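Local coordinates for protein light Chain (Clostridium botulinum, PDB 6BVD) that probably acts as the zinc-dependent endopeptidase of the mosaic botulinum neurotoxin type HA, the protease domain that cuts its neuronal target protein, at residues Ile113-Gly121 with Phe316-Tyr324; Thr131-Phe139 with Val149-Ile157. All blocks are in the same frame, centred on the assembly; numbering follows the deposited sequence.

How the interactions relate
Both interactions lie on one side of the chain's centre, about 14 Å apart between centres, and interaction 2 is nested in the loop that interaction 1 closes. Interaction 1 is the more buried: a loop leaving helix 104-115 meets helix 313-323 through side chains, with two side-chain donors on loop carbonyls. Interaction 2, partly buried, pairs the strands of a hairpin at an outer edge of the mixed sheet through backbone N-H and C=O groups, with Phe139 as its main apolar piece. They are joined directly: Leu120 O lies 2.8 Å from Thr131 N and Ile113 O 2.9 Å from Asn154 ND2, each a probable hydrogen bond.

Interaction 1: Ile113-Gly121 with Phe316-Tyr324; sequences IKNAIPYLG and FKNLYEWKY
The loop that follows helix 104-115 docks here on one flank of helix 313-323, a largely buried loop-on-helix contact in the clostridial neurotoxin zinc protease fold. Inverse gamma turns centred on Ala116 and Leu120 lie at the two ends of the contacting loop, and both residues touch the helix. Two polar side chains of the helix reach successive loop carbonyls. Lys323, extended beyond CG, brings NZ to 2.8 Å from Ile117 O; the donor stands above the carbonyl plane, 44° out of it, rather than on a lone-pair direction. The same NZ also bonds Tyr324 OH, at 3.3 Å, and Leu237 O, while Tyr324 OH bonds Gly188 O. Tyr320 OH donates to Pro118 O over 2.7 Å, tilted a little from the carbonyl plane.

Side-chain packing flanks these bonds. Tyr119, with CG anti to the backbone N (chi1 -174°), carries its CD1 3.7 Å above the plane of the Tyr320 ring, over its centre; the two ring planes make 41°, an oblique pair. Leu120 CD1 sits over a face of Phe316 in a CH-pi contact, 4.0 Å from the ring centroid. Ile117 lays CG1 against Leu319 CD2 at 3.5 Å, and its CD1 meets both methyls of Leu319 and the Phe316 ring. Tyr119 also touches Ile297 and Arg300 of helix 280-301. Three acceptors around Lys323 NZ, all oxygens, would probably stabilise its positive charge within the buried contact, and the Tyr320 hydroxyl gives Pro118 O a hydrogen-bond donor there.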
loop_
_atom_site.group_PDB
_atom_site.type_symbol
_atom_site.label_atom_id
_atom_site.label_comp_id
_atom_site.label_asym_id
_atom_site.label_seq_id
_atom_site.Cartn_x
_atom_site.Cartn_y
_atom_site.Cartn_z
ATOM N N ILE A 113 -17.076 -2.689 12.250
ATOM C CA ILE A 113 -17.210 -1.257 12.520
ATOM C C ILE A 113 -18.202 -0.588 11.529
ATOM O O ILE A 113 -18.880 0.397 11.858
ATOM C CB ILE A 113 -15.849 -0.569 12.465
ATOM C CG1 ILE A 113 -14.961 -1.055 13.637
ATOM C CG2 ILE A 113 -16.015 0.911 12.601
ATOM C CD1 ILE A 113 -15.553 -0.747 15.021
ATOM N N LYS A 114 -18.223 -1.098 10.301
ATOM C CA LYS A 114 -19.117 -0.569 9.266
ATOM C C LYS A 114 -20.545 -1.009 9.487
ATOM O O LYS A 114 -21.471 -0.210 9.376
ATOM C CB LYS A 114 -18.633 -1.021 7.888
ATOM C CG LYS A 114 -19.678 -0.830 6.758
ATOM C CD LYS A 114 -19.118 -1.432 5.439
ATOM C CE LYS A 114 -20.170 -1.444 4.322
ATOM N NZ LYS A 114 -19.610 -2.047 3.054
ATOM N N ASN A 115 -20.721 -2.272 9.845
ATOM C CA ASN A 115 -22.040 -2.916 9.856
ATOM C C ASN A 115 -22.805 -2.920 11.185
ATOM O O ASN A 115 -24.013 -3.157 11.162
ATOM C CB ASN A 115 -21.914 -4.371 9.382
ATOM C CG ASN A 115 -21.521 -4.466 7.913
ATOM O OD1 ASN A 115 -21.889 -3.600 7.116
ATOM N ND2 ASN A 115 -20.791 -5.527 7.547
ATOM N N ALA A 116 -22.133 -2.690 12.314
ATOM C CA ALA A 116 -22.840 -2.761 13.623
ATOM C C ALA A 116 -23.503 -1.421 13.943
ATOM O O ALA A 116 -23.192 -0.778 14.938
ATOM C CB ALA A 116 -21.909 -3.155 14.767
ATOM N N ILE A 117 -24.452 -1.023 13.125
ATOM C CA ILE A 117 -25.100 0.270 13.360
ATOM C C ILE A 117 -25.904 0.314 14.700
ATOM O O ILE A 117 -26.473 -0.679 15.147
ATOM C CB ILE A 117 -26.016 0.600 12.201
ATOM C CG1 ILE A 117 -27.194 -0.357 12.203
ATOM C CG2 ILE A 117 -25.246 0.545 10.829
ATOM C CD1 ILE A 117 -28.353 0.144 11.337
ATOM N N PRO A 118 -25.954 1.470 15.362
ATOM C CA PRO A 118 -26.744 1.543 16.609
ATOM C C PRO A 118 -28.246 1.247 16.434
ATOM O O PRO A 118 -28.778 1.497 15.356
ATOM C CB PRO A 118 -26.555 2.989 17.054
ATOM C CG PRO A 118 -25.290 3.394 16.449
ATOM C CD PRO A 118 -25.207 2.713 15.118
ATOM N N TYR A 119 -28.899 0.686 17.448
ATOM C CA TYR A 119 -30.351 0.513 17.423
ATOM C C TYR A 119 -30.995 1.895 17.396
ATOM O O TYR A 119 -30.504 2.798 18.065
ATOM C CB TYR A 119 -30.854 -0.276 18.635
ATOM C CG TYR A 119 -32.346 -0.598 18.580
ATOM C CD1 TYR A 119 -32.800 -1.708 17.891
ATOM C CD2 TYR A 119 -33.303 0.272 19.124
ATOM C CE1 TYR A 119 -34.153 -2.005 17.809
ATOM C CE2 TYR A 119 -34.657 -0.010 19.016
ATOM C CZ TYR A 119 -35.077 -1.152 18.361
ATOM O OH TYR A 119 -36.420 -1.461 18.275
ATOM N N LEU A 120 -32.076 2.039 16.623
ATOM C CA LEU A 120 -32.816 3.325 16.531
ATOM C C LEU A 120 -33.766 3.480 17.736
ATOM O O LEU A 120 -35.002 3.389 17.633
ATOM C CB LEU A 120 -33.571 3.430 15.182
ATOM C CG LEU A 120 -32.669 3.428 13.930
ATOM C CD1 LEU A 120 -33.494 3.508 12.591
ATOM C CD2 LEU A 120 -31.574 4.505 13.940
ATOM N N GLY A 121 -33.181 3.648 18.920
ATOM C CA GLY A 121 -33.994 3.834 20.105
ATOM C C GLY A 121 -33.144 3.557 21.320
ATOM O O GLY A 121 -32.024 3.028 21.181
ATOM N N PHE A 316 -34.736 -2.202 8.283
ATOM C CA PHE A 316 -34.022 -2.033 9.563
ATOM C C PHE A 316 -34.318 -3.179 10.506
ATOM O O PHE A 316 -33.417 -3.586 11.256
ATOM C CB PHE A 316 -34.336 -0.686 10.249
ATOM C CG PHE A 316 -33.448 0.434 9.783
ATOM C CD1 PHE A 316 -32.341 0.809 10.517
ATOM C CD2 PHE A 316 -33.700 1.080 8.572
ATOM C CE1 PHE A 316 -31.498 1.830 10.078
ATOM C CE2 PHE A 316 -32.886 2.093 8.123
ATOM C CZ PHE A 316 -31.761 2.471 8.877
ATOM N N LYS A 317 -35.538 -3.724 10.488
ATOM C CA LYS A 317 -35.822 -4.918 11.304
ATOM C C LYS A 317 -34.966 -6.125 10.888
ATOM O O LYS A 317 -34.521 -6.909 11.741
ATOM C CB LYS A 317 -37.303 -5.305 11.231
ATOM C CG LYS A 317 -38.232 -4.345 11.980
ATOM C CD LYS A 317 -39.658 -4.857 11.935
ATOM C CE LYS A 317 -40.597 -3.892 12.670
ATOM N NZ LYS A 317 -41.997 -4.396 12.678
ATOM N N ASN A 318 -34.794 -6.304 9.584
ATOM C CA ASN A 318 -33.898 -7.356 9.104
ATOM C C ASN A 318 -32.481 -7.108 9.577
ATOM O O ASN A 318 -31.764 -8.028 9.979
ATOM C CB ASN A 318 -33.921 -7.436 7.574
ATOM C CG ASN A 318 -35.268 -7.817 7.044
ATOM O OD1 ASN A 318 -36.114 -8.316 7.787
ATOM N ND2 ASN A 318 -35.495 -7.570 5.753
ATOM N N LEU A 319 -32.077 -5.849 9.543
ATOM C CA LEU A 319 -30.728 -5.497 9.948
ATOM C C LEU A 319 -30.453 -5.820 11.438
ATOM O O LEU A 319 -29.373 -6.360 11.760
ATOM C CB LEU A 319 -30.492 -4.033 9.653
ATOM C CG LEU A 319 -29.058 -3.572 9.476
ATOM C CD1 LEU A 319 -29.113 -2.281 8.677
ATOM C CD2 LEU A 319 -28.381 -3.365 10.815
ATOM N N TYR A 320 -31.407 -5.524 12.329
ATOM C CA TYR A 320 -31.230 -5.814 13.775
ATOM C C TYR A 320 -31.406 -7.312 14.080
ATOM O O TYR A 320 -30.780 -7.846 15.015
ATOM C CB TYR A 320 -32.207 -4.967 14.627
ATOM C CG TYR A 320 -31.904 -3.490 14.486
ATOM C CD1 TYR A 320 -30.598 -3.031 14.597
ATOM C CD2 TYR A 320 -32.911 -2.554 14.189
ATOM C CE1 TYR A 320 -30.271 -1.723 14.402
ATOM C CE2 TYR A 320 -32.602 -1.216 14.018
ATOM C CZ TYR A 320 -31.290 -0.784 14.141
ATOM O OH TYR A 320 -30.931 0.556 13.959
ATOM N N GLU A 321 -32.210 -8.004 13.263
ATOM C CA GLU A 321 -32.343 -9.448 13.396
ATOM C C GLU A 321 -30.971 -10.098 13.215
ATOM O O GLU A 321 -30.576 -10.955 14.013
ATOM C CB GLU A 321 -33.328 -10.030 12.390
ATOM C CG GLU A 321 -33.354 -11.570 12.421
ATOM C CD GLU A 321 -34.186 -12.176 11.284
ATOM O OE1 GLU A 321 -34.674 -11.404 10.431
ATOM O OE2 GLU A 321 -34.311 -13.426 11.226
ATOM N N TRP A 322 -30.247 -9.644 12.196
ATOM C CA TRP A 322 -28.889 -10.107 11.927
ATOM C C TRP A 322 -27.857 -9.644 12.976
ATOM O O TRP A 322 -27.044 -10.461 13.454
ATOM C CB TRP A 322 -28.423 -9.646 10.551
ATOM C CG TRP A 322 -27.031 -10.084 10.320
ATOM C CD1 TRP A 322 -25.927 -9.294 10.359
ATOM C CD2 TRP A 322 -26.581 -11.392 9.934
ATOM N NE1 TRP A 322 -24.814 -10.028 10.050
ATOM C CE2 TRP A 322 -25.189 -11.318 9.776
ATOM C CE3 TRP A 322 -27.226 -12.621 9.705
ATOM C CZ2 TRP A 322 -24.414 -12.432 9.408
ATOM C CZ3 TRP A 322 -26.464 -13.722 9.326
ATOM C CH2 TRP A 322 -25.075 -13.620 9.187
ATOM N N LYS A 323 -27.865 -8.343 13.302
ATOM C CA LYS A 323 -26.915 -7.752 14.245
ATOM C C LYS A 323 -26.940 -8.461 15.597
ATOM O O LYS A 323 -25.889 -8.792 16.145
ATOM C CB LYS A 323 -27.210 -6.265 14.471
ATOM C CG LYS A 323 -26.276 -5.618 15.497
ATOM C CD LYS A 323 -26.663 -4.162 15.809
ATOM C CE LYS A 323 -25.614 -3.516 16.721
ATOM N NZ LYS A 323 -25.990 -2.263 17.413
ATOM N N TYR A 324 -28.140 -8.670 16.138
ATOM C CA TYR A 324 -28.256 -9.257 17.469
ATOM C C TYR A 324 -28.445 -10.756 17.413
ATOM O O TYR A 324 -28.620 -11.382 18.440
ATOM C CB TYR A 324 -29.409 -8.614 18.240
ATOM C CG TYR A 324 -29.158 -7.171 18.521
ATOM C CD1 TYR A 324 -28.223 -6.793 19.491
ATOM C CD2 TYR A 324 -29.873 -6.166 17.862
ATOM C CE1 TYR A 324 -27.974 -5.486 19.763
ATOM C CE2 TYR A 324 -29.638 -4.824 18.140
ATOM C CZ TYR A 324 -28.685 -4.499 19.094
ATOM O OH TYR A 324 -28.402 -3.209 19.399
#

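Interaction 2: Thr131-Phe139 with Val149-Ile157; sequences TTNNRTVSF and VQQMANLII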
loop_
_atom_site.group_PDB
_atom_site.type_symbol
_atom_site.label_atom_id
_atom_site.label_comp_id
_atom_site.label_asym_id
_atom_site.label_seq_id
_atom_site.Cartn_x
_atom_site.Cartn_y
_atom_site.Cartn_z
ATOM N N THR A 131 -36.520 5.430 16.394
ATOM C CA THR A 131 -36.217 6.832 16.646
ATOM C C THR A 131 -34.859 7.278 16.064
ATOM O O THR A 131 -33.781 6.791 16.454
ATOM C CB THR A 131 -36.274 7.110 18.151
ATOM O OG1 THR A 131 -37.599 6.829 18.601
ATOM C CG2 THR A 131 -35.938 8.540 18.448
ATOM N N THR A 132 -34.929 8.218 15.128
ATOM C CA THR A 132 -33.765 8.690 14.411
ATOM C C THR A 132 -33.364 10.102 14.832
ATOM O O THR A 132 -32.287 10.548 14.522
ATOM C CB THR A 132 -34.003 8.718 12.887
ATOM O OG1 THR A 132 -35.006 9.694 12.593
ATOM C CG2 THR A 132 -34.442 7.368 12.392
ATOM N N ASN A 133 -34.216 10.820 15.541
ATOM C CA ASN A 133 -33.984 12.254 15.637
ATOM C C ASN A 133 -33.361 12.691 16.952
ATOM O O ASN A 133 -33.920 13.530 17.676
ATOM C CB ASN A 133 -35.299 13.018 15.417
ATOM C CG ASN A 133 -36.389 12.576 16.364
ATOM O OD1 ASN A 133 -36.360 11.471 16.909
ATOM N ND2 ASN A 133 -37.358 13.452 16.585
ATOM N N ASN A 134 -32.239 12.073 17.319
ATOM C CA ASN A 134 -31.458 12.604 18.421
ATOM C C ASN A 134 -29.955 12.282 18.235
ATOM O O ASN A 134 -29.570 11.504 17.329
ATOM C CB ASN A 134 -31.991 12.092 19.759
ATOM C CG ASN A 134 -31.838 10.595 19.932
ATOM O OD1 ASN A 134 -30.718 10.090 19.996
ATOM N ND2 ASN A 134 -32.958 9.882 20.089
ATOM N N ARG A 135 -29.117 12.885 19.080
ATOM C CA ARG A 135 -27.685 12.947 18.834
ATOM C C ARG A 135 -26.957 11.631 19.025
ATOM O O ARG A 135 -25.771 11.536 18.654
ATOM C CB ARG A 135 -27.030 13.989 19.723
ATOM C CG ARG A 135 -27.049 13.626 21.179
ATOM C CD ARG A 135 -25.935 14.328 21.888
ATOM N NE ARG A 135 -26.295 15.718 22.179
ATOM C CZ ARG A 135 -26.591 16.186 23.388
ATOM N NH1 ARG A 135 -26.664 15.376 24.441
ATOM N NH2 ARG A 135 -26.910 17.463 23.525
ATOM N N THR A 136 -27.634 10.615 19.541
ATOM C CA THR A 136 -26.973 9.296 19.679
ATOM C C THR A 136 -26.972 8.454 18.399
ATOM O O THR A 136 -26.248 7.458 18.341
ATOM C CB THR A 136 -27.618 8.425 20.783
ATOM O OG1 THR A 136 -28.996 8.141 20.487
ATOM C CG2 THR A 136 -27.474 9.085 22.202
ATOM N N VAL A 137 -27.793 8.825 17.398
ATOM C CA VAL A 137 -27.917 8.036 16.175
ATOM C C VAL A 137 -27.773 8.871 14.872
ATOM O O VAL A 137 -27.423 8.332 13.846
ATOM C CB VAL A 137 -29.273 7.272 16.130
ATOM C CG1 VAL A 137 -29.288 6.179 17.177
ATOM C CG2 VAL A 137 -30.497 8.246 16.302
ATOM N N SER A 138 -27.983 10.185 14.916
ATOM C CA SER A 138 -27.784 10.965 13.704
ATOM C C SER A 138 -27.252 12.361 14.006
ATOM O O SER A 138 -27.212 12.792 15.160
ATOM C CB SER A 138 -29.106 11.018 12.911
ATOM O OG SER A 138 -30.045 11.768 13.634
ATOM N N PHE A 139 -26.769 13.049 12.973
ATOM C CA PHE A 139 -26.273 14.423 13.110
ATOM C C PHE A 139 -26.570 15.250 11.865
ATOM O O PHE A 139 -26.745 14.695 10.767
ATOM C CB PHE A 139 -24.762 14.450 13.393
ATOM C CG PHE A 139 -23.957 13.509 12.515
ATOM C CD1 PHE A 139 -23.553 13.890 11.241
ATOM C CD2 PHE A 139 -23.598 12.240 12.983
ATOM C CE1 PHE A 139 -22.811 13.036 10.410
ATOM C CE2 PHE A 139 -22.854 11.359 12.164
ATOM C CZ PHE A 139 -22.470 11.760 10.861
ATOM N N VAL A 149 -29.029 18.516 6.004
ATOM C CA VAL A 149 -29.784 17.273 6.114
ATOM C C VAL A 149 -29.282 16.446 7.315
ATOM O O VAL A 149 -28.217 16.747 7.877
ATOM C CB VAL A 149 -29.672 16.415 4.805
ATOM C CG1 VAL A 149 -30.223 17.185 3.602
ATOM C CG2 VAL A 149 -28.209 15.981 4.507
ATOM N N GLN A 150 -30.028 15.403 7.691
ATOM C CA GLN A 150 -29.623 14.533 8.802
ATOM C C GLN A 150 -28.958 13.289 8.217
ATOM O O GLN A 150 -29.326 12.808 7.148
ATOM C CB GLN A 150 -30.799 14.119 9.691
ATOM C CG GLN A 150 -31.310 15.192 10.647
ATOM C CD GLN A 150 -32.197 14.618 11.761
ATOM O OE1 GLN A 150 -32.546 13.435 11.748
ATOM N NE2 GLN A 150 -32.561 15.461 12.731
ATOM N N GLN A 151 -27.971 12.773 8.929
ATOM C CA GLN A 151 -27.218 11.628 8.460
ATOM C C GLN A 151 -26.892 10.706 9.644
ATOM O O GLN A 151 -26.735 11.176 10.755
ATOM C CB GLN A 151 -25.961 12.113 7.764
ATOM C CG GLN A 151 -25.074 11.041 7.279
ATOM C CD GLN A 151 -24.431 11.438 5.984
ATOM O OE1 GLN A 151 -24.841 12.413 5.345
ATOM N NE2 GLN A 151 -23.409 10.708 5.598
ATOM N N MET A 152 -26.877 9.398 9.414
ATOM C CA MET A 152 -26.466 8.440 10.444
ATOM C C MET A 152 -25.013 8.019 10.208
ATOM O O MET A 152 -24.553 8.070 9.078
ATOM C CB MET A 152 -27.382 7.214 10.450
ATOM C CG MET A 152 -28.857 7.525 10.746
ATOM S SD MET A 152 -29.879 6.040 10.755
ATOM C CE MET A 152 -28.816 4.860 11.595
ATOM N N ALA A 153 -24.295 7.628 11.266
ATOM C CA ALA A 153 -22.929 7.065 11.124
ATOM C C ALA A 153 -22.607 6.317 12.427
ATOM O O ALA A 153 -23.398 6.361 13.368
ATOM C CB ALA A 153 -21.878 8.156 10.861
ATOM N N ASN A 154 -21.480 5.605 12.475
ATOM C CA ASN A 154 -21.147 4.821 13.670
ATOM C C ASN A 154 -20.017 5.447 14.497
ATOM O O ASN A 154 -19.922 5.221 15.706
ATOM C CB ASN A 154 -20.737 3.362 13.259
ATOM C CG ASN A 154 -21.886 2.574 12.614
ATOM O OD1 ASN A 154 -23.087 2.945 12.709
ATOM N ND2 ASN A 154 -21.532 1.451 11.969
ATOM N N LEU A 155 -19.139 6.201 13.859
ATOM C CA LEU A 155 -17.901 6.613 14.516
ATOM C C LEU A 155 -17.341 7.923 13.959
ATOM O O LEU A 155 -17.282 8.123 12.758
ATOM C CB LEU A 155 -16.818 5.493 14.363
ATOM C CG LEU A 155 -15.404 5.877 14.809
ATOM C CD1 LEU A 155 -15.293 6.225 16.286
ATOM C CD2 LEU A 155 -14.416 4.677 14.461
ATOM N N ILE A 156 -16.920 8.805 14.856
ATOM C CA ILE A 156 -16.233 10.022 14.487
ATOM C C ILE A 156 -14.909 10.071 15.229
ATOM O O ILE A 156 -14.875 10.021 16.470
ATOM C CB ILE A 156 -17.077 11.268 14.840
ATOM C CG1 ILE A 156 -18.434 11.189 14.119
ATOM C CG2 ILE A 156 -16.288 12.537 14.517
ATOM C CD1 ILE A 156 -19.399 12.281 14.539
ATOM N N ILE A 157 -13.825 10.184 14.470
ATOM C CA ILE A 157 -12.466 10.221 15.012
ATOM C C ILE A 157 -11.939 11.622 14.956
ATOM O O ILE A 157 -12.000 12.235 13.910
ATOM C CB ILE A 157 -11.478 9.304 14.224
ATOM C CG1 ILE A 157 -11.988 7.843 14.174
ATOM C CG2 ILE A 157 -10.047 9.407 14.880
ATOM C CD1 ILE A 157 -11.138 6.883 13.193
HETATM O O HOH W 1 -26.115 5.872 13.815
#
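Phe139 and Gln151 form an antiparallel hydrogen-bonded pair in the beta hairpin of strands 138-142 and 148-152, the latter outermost in the mixed sheet within this chain. Phe139 N gives its hydrogen to Gln151 O at 2.9 Å, with an N-H...O angle of 158°, and Gln151 N returns the bond to Phe139 O at 2.9 Å. Gln150 CA adds a CA-H...O contact to the same Phe139 O.

The tight part gathers round the Phe139 ring. CG lies between the backbone N and the carbonyl carbon (chi1 45°), which brings the ring beneath the partner strand: Gln151 O, the oxygen that accepts from Phe139 N, stands 3.9 Å above the ring plane, over its centre. Ala153 CB closes on the ring edge, 3.6 Å from CE2, and Ile156 CD1 approaches CE2 obliquely at 4.3 Å. Beyond the pair, Ala153 touches Trp46 and Ile156 touches Ile48, so this packing links the hairpin to strand 45-48, which lies further across the same sheet.

The solvent side, at Gln150, is looser. This exposed residue sends its extended side chain toward Ser138, OE1 stopping 3.5 Å from Ser138 OG. That hydroxyl donates to Thr132 O, almost in line with the carbonyl bond (173°), tying Ser138 back to the loop at Thr132. Met152 CG rests on Val137 O. Past Met152 direct backbone pairing gives way, and between two buried residues a water donates one hydrogen bond to Val137 O and another to Ala153 O, each 2.8 Å from the water oxygen.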